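Side-chain contacts in Rubredoxin\:oxygen oxidoreductase (Desulfovibrio gigas, PDB 1E5D), which catalyses the four-electron reduction of one oxygen molecule to two water molecules, using a diiron centre and flavin mononucleotide: residues R21-H24 with G25-L28; S153-A156 with D157-V160. One frame throughout, in Å; residues are numbered along the deposited sequence.

How the interactions relate
Both interactions are tight hairpin turns with a beta bulge. They lie in series along the chain, with centres 32 Å apart and nearest atoms about 19 Å apart. Interaction 1 joins the short strands 22-23 and 27-28. It sits next to the diiron and flavin pockets and meets the second subunit. It buries Phe-23 and Thr-27 on one face, with exposed Asp-22 on the other. Interaction 2 links strands 151-155 and 160-164 within a larger mixed sheet, where no other chain touches it. Trp-154 and Phe-155 are buried on opposite faces; exposed Ala-156 and Asp-157 form the turn. Backbone bonds close both turns; a carboxylate and a water add to them in 21-28, an indole against the chain in 153-160.

Interaction 1 (R21-H24 with G25-L28); sequences RDFH and GYTL
Phe-23 and Thr-27 lie side by side as a hydrogen-bonded antiparallel pair and form the tight part of this hairpin. Phe-23 N donates to Thr-27 O at 2.9 Å. Thr-27 CG2 sits 3.8 Å from Phe-23 CB and meets the phenyl ring at its edge. The same methyl lies over one face of the Tyr-26 ring, offset toward the rim. It gets there because it stands between its own backbone N and carbonyl carbon, with OG1 anti to that N (chi1 -178°). Phe-23 O takes Tyr-26 N at 3.3 Å and, weakly, Thr-27 N. On the same buried side, His-226 meets the Phe-23 ring edge-to-face, and His-24 NE2 bonds to Tyr-35 OH.

The side of Asp-22 and Leu-28 is looser and more exposed. Asp-22 OD1 accepts Gly-25 N at 2.8 Å on its syn side, 20° out of the carboxylate plane. Water 1 donates to this OD1 at 2.6 Å and also to Thr-27 O, so it bridges the two segments. Lys-290 of the second subunit packs on Asp-22 and bonds to Gly-25 O.

Tyr-26 and Thr-27 both face Phe-23, which makes a classic beta bulge. The hairpin carries His-24 and Tyr-26 into the oxygen pocket, and Tyr-26 also touches the flavin mononucleotide.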
ATOM      1  N   ARG A  21     -17.203  -4.310  -0.143  1.00 13.32           N
ATOM      2  CA  ARG A  21     -15.963  -4.996  -0.521  1.00 13.51           C
ATOM      3  C   ARG A  21     -14.848  -4.426   0.352  1.00 15.64           C
ATOM      4  O   ARG A  21     -14.132  -5.186   1.001  1.00 16.59           O
ATOM      5  CB  ARG A  21     -15.680  -4.870  -2.008  1.00  6.62           C
ATOM      6  CG  ARG A  21     -16.745  -5.530  -2.876  1.00  6.92           C
ATOM      7  CD  ARG A  21     -16.581  -7.051  -2.841  1.00  9.63           C
ATOM      8  NE  ARG A  21     -17.455  -7.667  -3.836  1.00 19.88           N
ATOM      9  CZ  ARG A  21     -18.753  -7.881  -3.672  1.00 20.83           C
ATOM     10  NH1 ARG A  21     -19.365  -7.540  -2.543  1.00 15.73           N
ATOM     11  NH2 ARG A  21     -19.447  -8.445  -4.651  1.00 31.88           N
ATOM     12  N   ASP A  22     -14.754  -3.104   0.352  1.00 14.03           N
ATOM     13  CA  ASP A  22     -13.929  -2.402   1.327  1.00 12.50           C
ATOM     14  C   ASP A  22     -14.664  -2.492   2.668  1.00 13.73           C
ATOM     15  O   ASP A  22     -15.621  -1.755   2.896  1.00 21.17           O
ATOM     16  CB  ASP A  22     -13.660  -0.956   0.942  1.00  7.45           C
ATOM     17  CG  ASP A  22     -12.974  -0.112   1.994  1.00 16.05           C
ATOM     18  OD1 ASP A  22     -12.690  -0.568   3.121  1.00 26.43           O
ATOM     19  OD2 ASP A  22     -12.693   1.080   1.713  1.00 25.58           O
ATOM     20  N   PHE A  23     -14.209  -3.394   3.526  1.00 15.75           N
ATOM     21  CA  PHE A  23     -14.805  -3.565   4.844  1.00 14.67           C
ATOM     22  C   PHE A  23     -14.122  -2.654   5.859  1.00 15.26           C
ATOM     23  O   PHE A  23     -12.997  -2.897   6.301  1.00 20.22           O
ATOM     24  CB  PHE A  23     -14.725  -5.031   5.284  1.00 16.14           C
ATOM     25  CG  PHE A  23     -15.687  -5.368   6.411  1.00 20.86           C
ATOM     26  CD1 PHE A  23     -17.048  -5.457   6.175  1.00 21.74           C
ATOM     27  CD2 PHE A  23     -15.215  -5.586   7.693  1.00 17.84           C
ATOM     28  CE1 PHE A  23     -17.942  -5.754   7.189  1.00 15.49           C
ATOM     29  CE2 PHE A  23     -16.099  -5.885   8.718  1.00 18.04           C
ATOM     30  CZ  PHE A  23     -17.457  -5.968   8.466  1.00 19.59           C
ATOM     31  N   HIS A  24     -14.825  -1.591   6.204  1.00 16.80           N
ATOM     32  CA  HIS A  24     -14.440  -0.628   7.222  1.00 19.21           C
ATOM     33  C   HIS A  24     -13.036  -0.071   7.081  1.00 13.98           C
ATOM     34  O   HIS A  24     -12.438   0.327   8.081  1.00 23.28           O
ATOM     35  CB  HIS A  24     -14.594  -1.296   8.606  1.00 14.77           C
ATOM     36  CG  HIS A  24     -16.015  -1.742   8.790  1.00 20.67           C
ATOM     37  ND1 HIS A  24     -16.415  -2.668   9.722  1.00 29.28           N
ATOM     38  CD2 HIS A  24     -17.133  -1.366   8.130  1.00 25.47           C
ATOM     39  CE1 HIS A  24     -17.721  -2.845   9.639  1.00 29.26           C
ATOM     40  NE2 HIS A  24     -18.182  -2.065   8.675  1.00 30.68           N
ATOM     41  N   GLY A  25     -12.508  -0.006   5.867  1.00 10.95           N
ATOM     42  CA  GLY A  25     -11.239   0.653   5.636  1.00 12.95           C
ATOM     43  C   GLY A  25     -10.023  -0.196   5.881  1.00 17.37           C
ATOM     44  O   GLY A  25      -8.917   0.174   5.464  1.00 20.07           O
ATOM     45  N   TYR A  26     -10.143  -1.345   6.554  1.00 20.04           N
ATOM     46  CA  TYR A  26      -8.889  -2.058   6.858  1.00 19.43           C
ATOM     47  C   TYR A  26      -8.807  -3.388   6.128  1.00 20.28           C
ATOM     48  O   TYR A  26      -7.696  -3.809   5.795  1.00 35.74           O
ATOM     49  CB  TYR A  26      -8.715  -2.222   8.371  1.00 10.89           C
ATOM     50  CG  TYR A  26      -9.622  -3.219   9.051  1.00 17.42           C
ATOM     51  CD1 TYR A  26     -10.876  -2.846   9.517  1.00 21.32           C
ATOM     52  CD2 TYR A  26      -9.244  -4.546   9.239  1.00 20.11           C
ATOM     53  CE1 TYR A  26     -11.711  -3.754  10.142  1.00 20.55           C
ATOM     54  CE2 TYR A  26     -10.065  -5.467   9.857  1.00 18.34           C
ATOM     55  CZ  TYR A  26     -11.306  -5.060  10.310  1.00 23.27           C
ATOM     56  OH  TYR A  26     -12.153  -5.952  10.930  1.00 39.07           O
ATOM     57  N   THR A  27      -9.933  -4.051   5.857  1.00 13.43           N
ATOM     58  CA  THR A  27      -9.855  -5.358   5.202  1.00 14.94           C
ATOM     59  C   THR A  27     -10.835  -5.513   4.051  1.00 19.72           C
ATOM     60  O   THR A  27     -11.634  -4.626   3.765  1.00 18.32           O
ATOM     61  CB  THR A  27     -10.092  -6.470   6.248  1.00 17.91           C
ATOM     62  OG1 THR A  27      -9.982  -7.761   5.632  1.00 11.75           O
ATOM     63  CG2 THR A  27     -11.493  -6.379   6.826  1.00  6.25           C
ATOM     64  N   LEU A  28     -10.804  -6.655   3.362  1.00 19.44           N
ATOM     65  CA  LEU A  28     -11.775  -6.919   2.315  1.00 19.93           C
ATOM     66  C   LEU A  28     -12.885  -7.875   2.756  1.00 24.45           C
ATOM     67  O   LEU A  28     -12.633  -8.810   3.510  1.00 24.55           O
ATOM     68  CB  LEU A  28     -11.125  -7.547   1.084  1.00 18.24           C
ATOM     69  CG  LEU A  28     -10.058  -6.731   0.364  1.00 23.37           C
ATOM     70  CD1 LEU A  28      -9.604  -7.501  -0.866  1.00 20.33           C
ATOM     71  CD2 LEU A  28     -10.571  -5.349  -0.004  1.00 25.52           C
TER
HETATM   72  O   HOH W   1     -10.396  -1.705   3.285  1.00 14.52           O

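Interaction 2 (S153-A156 with D157-V160); sequences SWFA and DEKV
Phe-155 faces both Lys-159 and Val-160, which makes a G1 beta bulge. The bulge closes the hairpin between strands 151-155 and 160-164 of a mixed sheet in the metallo-beta-lactamase-like part of the chain.

Asp-157 begins the return, exposed and poorly ordered.

Glu-158 comes next, and its side chain turns back to Phe-155. OE1 lies 3.8 Å from Phe-155 CD1, oblique to the ring. The carboxylate and ring planes are 87° apart. A bend at chi2 (93°) turns the carboxylate back beside Phe-155. OE2 forms a salt bridge with Arg-135, so the carboxylate has an apolar neighbour at one oxygen and a charged partner at the other. Phe-10 meets the Phe-155 ring edge-to-face.

Lys-159 takes the bulge position with positive phi. Phe-155 O is close to Lys-159 N and also accepts Val-160 N at 3.0 Å. A weak bond joins Lys-159 N to Ala-156 O. Lys-159 CG lies near that same oxygen, and NZ reaches Glu-220 in a salt bridge. The Trp-154 indole runs alongside the Lys-159 backbone. With CG anti to its own N, the indole swings across to the returning chain. Its CH2 lies 3.3 Å from Lys-159 CA, which sits oblique to the ring.

Val-160 ends the segment and pairs with Phe-155. The two side chains share one side of the hairpin, CB to CB at 3.9 Å, and Ile-7 of strand 4-7 packs on Val-160. Phe-155 N donates to Val-160 O at 2.9 Å, nearly straight at 171°. Trp-154 CE3 lies 3.2 Å from this same Val-160 O, which is likewise oblique to the indole.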
ATOM      1  N   SER A 153     -23.748 -11.060  25.443  1.00 23.86           N
ATOM      2  CA  SER A 153     -24.969 -11.264  26.215  1.00 14.21           C
ATOM      3  C   SER A 153     -25.415 -12.718  26.170  1.00 14.18           C
ATOM      4  O   SER A 153     -25.475 -13.331  25.114  1.00 24.74           O
ATOM      5  CB  SER A 153     -26.110 -10.378  25.717  1.00 12.76           C
ATOM      6  OG  SER A 153     -25.931  -9.053  26.181  1.00 23.44           O
ATOM      7  N   TRP A 154     -25.721 -13.224  27.352  1.00 16.50           N
ATOM      8  CA  TRP A 154     -26.065 -14.625  27.514  1.00 22.91           C
ATOM      9  C   TRP A 154     -27.483 -14.809  28.045  1.00 23.60           C
ATOM     10  O   TRP A 154     -27.852 -14.244  29.074  1.00 22.09           O
ATOM     11  CB  TRP A 154     -25.076 -15.270  28.481  1.00 28.48           C
ATOM     12  CG  TRP A 154     -25.266 -16.729  28.735  1.00 31.53           C
ATOM     13  CD1 TRP A 154     -25.348 -17.350  29.950  1.00 26.85           C
ATOM     14  CD2 TRP A 154     -25.398 -17.759  27.745  1.00 32.42           C
ATOM     15  NE1 TRP A 154     -25.524 -18.700  29.778  1.00 28.57           N
ATOM     16  CE2 TRP A 154     -25.557 -18.978  28.435  1.00 32.29           C
ATOM     17  CE3 TRP A 154     -25.397 -17.767  26.346  1.00 37.16           C
ATOM     18  CZ2 TRP A 154     -25.711 -20.191  27.765  1.00 35.99           C
ATOM     19  CZ3 TRP A 154     -25.551 -18.975  25.685  1.00 40.69           C
ATOM     20  CH2 TRP A 154     -25.708 -20.174  26.396  1.00 39.36           C
ATOM     21  N   PHE A 155     -28.232 -15.608  27.311  1.00 23.74           N
ATOM     22  CA  PHE A 155     -29.511 -16.165  27.725  1.00 21.38           C
ATOM     23  C   PHE A 155     -29.264 -17.622  28.129  1.00 22.08           C
ATOM     24  O   PHE A 155     -29.254 -18.518  27.285  1.00 17.88           O
ATOM     25  CB  PHE A 155     -30.558 -16.048  26.621  1.00 24.88           C
ATOM     26  CG  PHE A 155     -31.106 -14.631  26.497  1.00 31.71           C
ATOM     27  CD1 PHE A 155     -32.166 -14.201  27.275  1.00 32.48           C
ATOM     28  CD2 PHE A 155     -30.544 -13.740  25.597  1.00 34.59           C
ATOM     29  CE1 PHE A 155     -32.661 -12.916  27.182  1.00 29.21           C
ATOM     30  CE2 PHE A 155     -31.035 -12.452  25.491  1.00 33.30           C
ATOM     31  CZ  PHE A 155     -32.087 -12.037  26.287  1.00 31.92           C
ATOM     32  N   ALA A 156     -29.034 -17.805  29.422  1.00 25.89           N
ATOM     33  CA  ALA A 156     -28.692 -19.111  29.977  1.00 31.02           C
ATOM     34  C   ALA A 156     -29.803 -20.119  29.734  1.00 32.33           C
ATOM     35  O   ALA A 156     -29.577 -21.259  29.330  1.00 41.87           O
ATOM     36  CB  ALA A 156     -28.393 -18.995  31.465  1.00 15.10           C
ATOM     37  N   ASP A 157     -31.050 -19.715  29.970  1.00 39.87           N
ATOM     38  CA  ASP A 157     -32.117 -20.692  29.725  1.00 49.88           C
ATOM     39  C   ASP A 157     -32.272 -20.983  28.243  1.00 42.94           C
ATOM     40  O   ASP A 157     -32.276 -22.148  27.845  1.00 48.27           O
ATOM     41  CB  ASP A 157     -33.415 -20.195  30.368  1.00 63.57           C
ATOM     42  CG  ASP A 157     -33.304 -20.283  31.885  1.00 79.36           C
ATOM     43  OD1 ASP A 157     -33.132 -21.409  32.402  1.00 86.00           O
ATOM     44  OD2 ASP A 157     -33.378 -19.220  32.539  1.00114.15           O
ATOM     45  N   GLU A 158     -32.388 -19.959  27.403  1.00 38.80           N
ATOM     46  CA  GLU A 158     -32.527 -20.190  25.971  1.00 31.71           C
ATOM     47  C   GLU A 158     -31.222 -20.645  25.325  1.00 30.51           C
ATOM     48  O   GLU A 158     -31.243 -21.103  24.181  1.00 31.71           O
ATOM     49  CB  GLU A 158     -33.021 -18.921  25.271  1.00 30.00           C
ATOM     50  CG  GLU A 158     -34.530 -18.755  25.392  1.00 37.75           C
ATOM     51  CD  GLU A 158     -34.908 -17.899  26.588  1.00 43.56           C
ATOM     52  OE1 GLU A 158     -34.005 -17.515  27.363  1.00 36.27           O
ATOM     53  OE2 GLU A 158     -36.117 -17.620  26.736  1.00 68.28           O
ATOM     54  N   LYS A 159     -30.123 -20.512  26.055  1.00 29.74           N
ATOM     55  CA  LYS A 159     -28.808 -20.907  25.556  1.00 40.03           C
ATOM     56  C   LYS A 159     -28.472 -20.145  24.275  1.00 34.21           C
ATOM     57  O   LYS A 159     -28.026 -20.705  23.282  1.00 35.06           O
ATOM     58  CB  LYS A 159     -28.744 -22.420  25.334  1.00 44.96           C
ATOM     59  CG  LYS A 159     -28.789 -23.197  26.646  1.00 48.61           C
ATOM     60  CD  LYS A 159     -28.284 -24.617  26.470  1.00 61.16           C
ATOM     61  CE  LYS A 159     -29.310 -25.634  26.947  1.00 66.18           C
ATOM     62  NZ  LYS A 159     -29.708 -26.563  25.852  1.00 61.93           N
ATOM     63  N   VAL A 160     -28.722 -18.845  24.353  1.00 27.10           N
ATOM     64  CA  VAL A 160     -28.502 -17.890  23.289  1.00 25.64           C
ATOM     65  C   VAL A 160     -27.374 -16.934  23.665  1.00 18.93           C
ATOM     66  O   VAL A 160     -27.501 -16.156  24.606  1.00 27.63           O
ATOM     67  CB  VAL A 160     -29.744 -17.036  22.970  1.00 33.08           C
ATOM     68  CG1 VAL A 160     -29.494 -16.209  21.715  1.00 33.04           C
ATOM     69  CG2 VAL A 160     -30.981 -17.911  22.824  1.00 30.38           C
TER